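Local coordinates for protein CMP-sialic acid transporter 1 (Zea mays, PDB 6I1R) that probably carries CMP-sialic acid from the cytoplasm into the Golgi in exchange for CMP, which is bound here in an outward-facing state, at residues 125-128 against 129-132; 303-306 against 307-311. The protein carries 5 engineered substitutions. One frame throughout, in Å; residues are numbered along the deposited sequence.

Interaction 1: residues 125-128 against 129-132; sequences SNIQ and WMAI
A capping box starts helix 126-143, whose first backbone bond runs from Trp129 N to Ser125 O at 3.0 Å. The same oxygen lies at the edge of the indole, near the ring plane, 3.4 Å from Trp129 CD1. Two bonds between Ser125 and Gln128 close the box: Ser125 N gives its hydrogen to Gln128 OE1 over 2.8 Å in a nearly straight bond (164°), and Gln128 N returns one to Ser125 OG at 3.3 Å. Gln128 reaches back because CG is set beside its own backbone N (chi1 -83°) and the chain runs on extended, which brings the amide oxygen over the start of the helix and satisfies an N-H of the N-terminal end.

One residue on, Met130 N donates to Asn126 O at 2.9 Å. The methionine chain bends twice, at chi2 and chi3, and lies beside the Asn126 carbonyl, while its CE comes to 4.4 Å from Ile127 CD1 in a loose apolar touch. Ile132 N bonds Gln128 O at 2.9 Å; Ala131 N makes only weak bonds, to Ile127 O and Gln128 O. Outside this turn, Trp129 packs on Ile114 and Arg117 of helix 108-118, Ile132 packs on Ile109 of the same helix, and Ala131 touches Tyr264 of helix 259-279, where Ile132 also meets Ile260. Reciprocal bonding between a serine at the N-cap and the residue three places on is the classic capping box, here starting a helix of the transporter's all-helical bundle.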
ATOM      1  N   SER B 125       5.381  -4.636  41.789  1.00 78.00           N
ATOM      2  CA  SER B 125       6.650  -4.939  42.445  1.00 76.67           C
ATOM      3  C   SER B 125       7.810  -4.469  41.557  1.00 76.08           C
ATOM      4  O   SER B 125       7.589  -4.010  40.435  1.00 76.67           O
ATOM      5  CB  SER B 125       6.753  -6.408  42.769  1.00 75.46           C
ATOM      6  OG  SER B 125       6.408  -7.205  41.647  1.00 74.07           O
ATOM      7  N   ASN B 126       9.036  -4.559  42.069  1.00 74.79           N
ATOM      8  CA  ASN B 126      10.225  -4.229  41.277  1.00 74.74           C
ATOM      9  C   ASN B 126      10.473  -5.346  40.256  1.00 75.25           C
ATOM     10  O   ASN B 126      10.827  -5.071  39.110  1.00 76.19           O
ATOM     11  CB  ASN B 126      11.459  -3.988  42.154  1.00 74.85           C
ATOM     12  CG  ASN B 126      11.472  -2.627  42.819  1.00 74.73           C
ATOM     13  OD1 ASN B 126      10.950  -1.656  42.278  1.00 73.70           O
ATOM     14  ND2 ASN B 126      12.081  -2.543  43.990  1.00 75.30           N
ATOM     15  N   ILE B 127      10.288  -6.595  40.686  1.00 75.23           N
ATOM     16  CA  ILE B 127      10.390  -7.761  39.797  1.00 74.22           C
ATOM     17  C   ILE B 127       9.417  -7.600  38.621  1.00 74.20           C
ATOM     18  O   ILE B 127       9.749  -7.956  37.487  1.00 76.55           O
ATOM     19  CB  ILE B 127      10.150  -9.085  40.562  1.00 74.97           C
ATOM     20  CG1 ILE B 127      10.336 -10.311  39.663  1.00 75.07           C
ATOM     21  CG2 ILE B 127       8.785  -9.112  41.235  1.00 75.67           C
ATOM     22  CD1 ILE B 127      11.664 -10.364  38.953  1.00 75.53           C
ATOM     23  N   GLN B 128       8.225  -7.077  38.901  1.00 72.24           N
ATOM     24  CA  GLN B 128       7.202  -6.882  37.876  1.00 70.66           C
ATOM     25  C   GLN B 128       7.629  -5.747  36.939  1.00 70.46           C
ATOM     26  O   GLN B 128       7.535  -5.887  35.722  1.00 73.68           O
ATOM     27  CB  GLN B 128       5.841  -6.602  38.519  1.00 69.88           C
ATOM     28  CG  GLN B 128       5.108  -7.867  38.946  1.00 69.54           C
ATOM     29  CD  GLN B 128       3.927  -7.598  39.848  1.00 69.92           C
ATOM     30  OE1 GLN B 128       3.798  -6.531  40.444  1.00 70.73           O
ATOM     31  NE2 GLN B 128       3.054  -8.585  39.967  1.00 69.54           N
ATOM     32  N   TRP B 129       8.110  -4.643  37.507  1.00 69.47           N
ATOM     33  CA  TRP B 129       8.595  -3.513  36.707  1.00 70.08           C
ATOM     34  C   TRP B 129       9.719  -3.971  35.770  1.00 69.81           C
ATOM     35  O   TRP B 129       9.778  -3.557  34.611  1.00 71.87           O
ATOM     36  CB  TRP B 129       9.047  -2.352  37.604  1.00 70.77           C
ATOM     37  CG  TRP B 129       8.011  -1.282  37.748  1.00 72.24           C
ATOM     38  CD1 TRP B 129       7.274  -0.981  38.856  1.00 72.94           C
ATOM     39  CD2 TRP B 129       7.576  -0.376  36.720  1.00 73.36           C
ATOM     40  NE1 TRP B 129       6.418   0.055  38.593  1.00 73.03           N
ATOM     41  CE2 TRP B 129       6.579   0.447  37.289  1.00 73.47           C
ATOM     42  CE3 TRP B 129       7.933  -0.180  35.380  1.00 73.85           C
ATOM     43  CZ2 TRP B 129       5.942   1.449  36.560  1.00 73.92           C
ATOM     44  CZ3 TRP B 129       7.302   0.812  34.661  1.00 73.64           C
ATOM     45  CH2 TRP B 129       6.321   1.614  35.247  1.00 73.93           C
ATOM     46  N   MET B 130      10.593  -4.831  36.278  1.00 68.53           N
ATOM     47  CA  MET B 130      11.705  -5.348  35.491  1.00 68.36           C
ATOM     48  C   MET B 130      11.179  -6.275  34.386  1.00 68.93           C
ATOM     49  O   MET B 130      11.790  -6.371  33.322  1.00 69.61           O
ATOM     50  CB  MET B 130      12.701  -6.088  36.390  1.00 68.39           C
ATOM     51  CG  MET B 130      13.599  -5.137  37.166  1.00 68.83           C
ATOM     52  SD  MET B 130      14.057  -5.726  38.812  1.00 69.93           S
ATOM     53  CE  MET B 130      14.782  -7.306  38.392  1.00 67.91           C
ATOM     54  N   ALA B 131      10.043  -6.929  34.627  1.00 68.31           N
ATOM     55  CA  ALA B 131       9.407  -7.788  33.622  1.00 67.14           C
ATOM     56  C   ALA B 131       8.802  -6.934  32.500  1.00 66.40           C
ATOM     57  O   ALA B 131       8.961  -7.259  31.320  1.00 67.26           O
ATOM     58  CB  ALA B 131       8.362  -8.663  34.273  1.00 66.51           C
ATOM     59  N   ILE B 132       8.120  -5.848  32.869  1.00 64.87           N
ATOM     60  CA  ILE B 132       7.507  -4.954  31.876  1.00 63.72           C
ATOM     61  C   ILE B 132       8.608  -4.467  30.926  1.00 62.81           C
ATOM     62  O   ILE B 132       8.460  -4.540  29.706  1.00 60.43           O
ATOM     63  CB  ILE B 132       6.764  -3.769  32.536  1.00 63.23           C
ATOM     64  CG1 ILE B 132       5.748  -4.210  33.595  1.00 63.05           C
ATOM     65  CG2 ILE B 132       6.107  -2.891  31.478  1.00 63.60           C
ATOM     66  CD1 ILE B 132       4.740  -5.229  33.115  1.00 62.79           C
TER

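Interaction 2: residues 303-306 against 307-311; sequences YFMP and VHMLI
Met305 and Leu310 meet through SD and CD2, 3.7 Å apart, their side chains crossing obliquely, and CB of the methionine also rests against the leucine branch. Met305 CG, swung away from the backbone N (chi1 -154°), touches Met309 CB at 3.8 Å, the two chains at about a right angle. Pro306 CB packs at 3.7 Å on His308 CE1, approaching the imidazole obliquely. Pro306 O accepts two hydrogens, which close the turn that brings these side chains together: Met309 N at 2.9 Å from above the carbonyl plane, and Leu310 N at 3.3 Å within that plane. The result is a single helix-like turn after the end of helix 287-304, where Met305 is the first residue to leave helical backbone angles. Cutting Leu310 back to an alanine removes the branch that lies against Met305 SD and is likely to leave that thioether freer to turn. Further back, the Phe304 ring carries Tyr303 CD1 over the centre of one face, 3.5 Å above its plane. Tyr264 of helix 259-279 meets both rings, edge-to-face with Phe304, and Tyr303 packs on Ile260 of the same helix.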
ATOM      1  N   TYR B 303       6.706 -11.881  35.680  1.00 76.95           N
ATOM      2  CA  TYR B 303       5.527 -11.079  35.995  1.00 77.31           C
ATOM      3  C   TYR B 303       4.406 -11.949  36.579  1.00 77.66           C
ATOM      4  O   TYR B 303       3.696 -11.502  37.482  1.00 77.15           O
ATOM      5  CB  TYR B 303       5.014 -10.336  34.760  1.00 77.80           C
ATOM      6  CG  TYR B 303       3.853  -9.423  35.056  1.00 78.22           C
ATOM      7  CD1 TYR B 303       2.552  -9.899  35.055  1.00 79.08           C
ATOM      8  CD2 TYR B 303       4.055  -8.092  35.383  1.00 78.57           C
ATOM      9  CE1 TYR B 303       1.479  -9.073  35.351  1.00 80.24           C
ATOM     10  CE2 TYR B 303       2.994  -7.250  35.678  1.00 78.78           C
ATOM     11  CZ  TYR B 303       1.701  -7.743  35.662  1.00 79.69           C
ATOM     12  OH  TYR B 303       0.649  -6.923  35.951  1.00 80.44           O
ATOM     13  N   PHE B 304       4.230 -13.160  36.054  1.00 79.06           N
ATOM     14  CA  PHE B 304       3.042 -13.970  36.355  1.00 81.06           C
ATOM     15  C   PHE B 304       3.359 -15.081  37.364  1.00 81.76           C
ATOM     16  O   PHE B 304       2.451 -15.564  38.042  1.00 82.04           O
ATOM     17  CB  PHE B 304       2.466 -14.567  35.068  1.00 82.57           C
ATOM     18  CG  PHE B 304       1.883 -13.553  34.118  1.00 83.57           C
ATOM     19  CD1 PHE B 304       0.631 -13.003  34.350  1.00 84.11           C
ATOM     20  CD2 PHE B 304       2.583 -13.146  32.994  1.00 84.03           C
ATOM     21  CE1 PHE B 304       0.095 -12.068  33.476  1.00 85.38           C
ATOM     22  CE2 PHE B 304       2.045 -12.213  32.121  1.00 85.31           C
ATOM     23  CZ  PHE B 304       0.802 -11.675  32.363  1.00 85.76           C
ATOM     24  N   MET B 305       4.620 -15.496  37.457  1.00 82.91           N
ATOM     25  CA  MET B 305       5.004 -16.573  38.365  1.00 83.09           C
ATOM     26  C   MET B 305       4.732 -16.118  39.806  1.00 80.32           C
ATOM     27  O   MET B 305       5.112 -15.008  40.179  1.00 78.30           O
ATOM     28  CB  MET B 305       6.486 -16.933  38.199  1.00 86.53           C
ATOM     29  CG  MET B 305       6.834 -18.355  38.592  1.00 89.42           C
ATOM     30  SD  MET B 305       8.575 -18.759  38.281  1.00 93.33           S
ATOM     31  CE  MET B 305       8.460 -19.558  36.681  1.00 93.44           C
ATOM     32  N   PRO B 306       4.037 -16.954  40.606  1.00 79.69           N
ATOM     33  CA  PRO B 306       3.857 -16.657  42.031  1.00 79.38           C
ATOM     34  C   PRO B 306       5.227 -16.493  42.705  1.00 79.94           C
ATOM     35  O   PRO B 306       6.155 -17.233  42.384  1.00 80.48           O
ATOM     36  CB  PRO B 306       3.089 -17.853  42.612  1.00 78.12           C
ATOM     37  CG  PRO B 306       2.391 -18.442  41.419  1.00 77.43           C
ATOM     38  CD  PRO B 306       3.356 -18.213  40.276  1.00 78.87           C
ATOM     39  N   VAL B 307       5.335 -15.548  43.635  1.00 80.04           N
ATOM     40  CA  VAL B 307       6.647 -15.077  44.102  1.00 80.94           C
ATOM     41  C   VAL B 307       7.353 -16.160  44.930  1.00 81.28           C
ATOM     42  O   VAL B 307       8.558 -16.053  45.148  1.00 80.20           O
ATOM     43  CB  VAL B 307       6.541 -13.754  44.888  1.00 80.30           C
ATOM     44  CG1 VAL B 307       5.826 -12.671  44.091  1.00 80.15           C
ATOM     45  CG2 VAL B 307       5.887 -13.941  46.248  1.00 79.47           C
ATOM     46  N   HIS B 308       6.633 -17.182  45.398  1.00 83.74           N
ATOM     47  CA  HIS B 308       7.268 -18.296  46.121  1.00 85.21           C
ATOM     48  C   HIS B 308       7.894 -19.287  45.128  1.00 85.53           C
ATOM     49  O   HIS B 308       8.875 -19.954  45.464  1.00 86.75           O
ATOM     50  CB  HIS B 308       6.281 -18.958  47.100  1.00 86.07           C
ATOM     51  CG  HIS B 308       5.220 -19.795  46.465  1.00 86.60           C
ATOM     52  ND1 HIS B 308       4.094 -19.246  45.884  1.00 87.29           N
ATOM     53  CD2 HIS B 308       5.088 -21.135  46.351  1.00 86.89           C
ATOM     54  CE1 HIS B 308       3.326 -20.211  45.420  1.00 87.22           C
ATOM     55  NE2 HIS B 308       3.914 -21.379  45.694  1.00 87.27           N
ATOM     56  N   MET B 309       7.340 -19.378  43.918  1.00 85.34           N
ATOM     57  CA  MET B 309       7.894 -20.247  42.868  1.00 85.52           C
ATOM     58  C   MET B 309       9.191 -19.639  42.318  1.00 84.07           C
ATOM     59  O   MET B 309      10.114 -20.369  41.959  1.00 82.32           O
ATOM     60  CB  MET B 309       6.900 -20.450  41.718  1.00 86.86           C
ATOM     61  CG  MET B 309       6.219 -21.805  41.726  1.00 88.22           C
ATOM     62  SD  MET B 309       5.562 -22.251  40.097  1.00 90.55           S
ATOM     63  CE  MET B 309       5.334 -24.016  40.308  1.00 89.49           C
ATOM     64  N   LEU B 310       9.260 -18.311  42.260  1.00 84.10           N
ATOM     65  CA  LEU B 310      10.476 -17.611  41.831  1.00 84.68           C
ATOM     66  C   LEU B 310      11.658 -17.964  42.745  1.00 84.40           C
ATOM     67  O   LEU B 310      12.804 -17.840  42.322  1.00 85.83           O
ATOM     68  CB  LEU B 310      10.236 -16.096  41.850  1.00 84.64           C
ATOM     69  CG  LEU B 310       9.454 -15.518  40.670  1.00 84.99           C
ATOM     70  CD1 LEU B 310       9.088 -14.066  40.934  1.00 85.23           C
ATOM     71  CD2 LEU B 310      10.243 -15.633  39.374  1.00 85.60           C
ATOM     72  N   ILE B 311      11.389 -18.406  43.976  1.00 83.03           N
ATOM     73  CA  ILE B 311      12.415 -18.460  45.023  1.00 82.38           C
ATOM     74  C   ILE B 311      12.763 -19.917  45.378  1.00 82.96           C
ATOM     75  O   ILE B 311      13.671 -20.148  46.177  1.00 84.27           O
ATOM     76  CB  ILE B 311      11.938 -17.641  46.242  1.00 81.70           C
ATOM     77  CG1 ILE B 311      11.715 -16.175  45.862  1.00 81.30           C
ATOM     78  CG2 ILE B 311      12.897 -17.774  47.418  1.00 81.81           C
ATOM     79  CD1 ILE B 311      11.010 -15.355  46.918  1.00 81.27           C
TER

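How the interactions relate
Though some 170 residues separate them along the chain, interactions 1 and 2 have centres about 12 Å apart and touch directly. Tyr303, on the last turn of helix 287-304, packs on the first turns of helix 126-143: its CE2 lies 3.7 Å from Ile132 CD1 and its CD2 3.7 Å from Gln128 CG, the same glutamine that closes the capping box. Beyond the helix end the contact continues more loosely, Leu310 CD1 standing 4.2 Å from Ile127 CG1. Their centres lie about 22 and 28 Å from the centre of the chain, on the same side of it. Neither includes a residue of the CMP pocket, which is lined by Glu42, Lys45, Tyr82 and Asn206 among others.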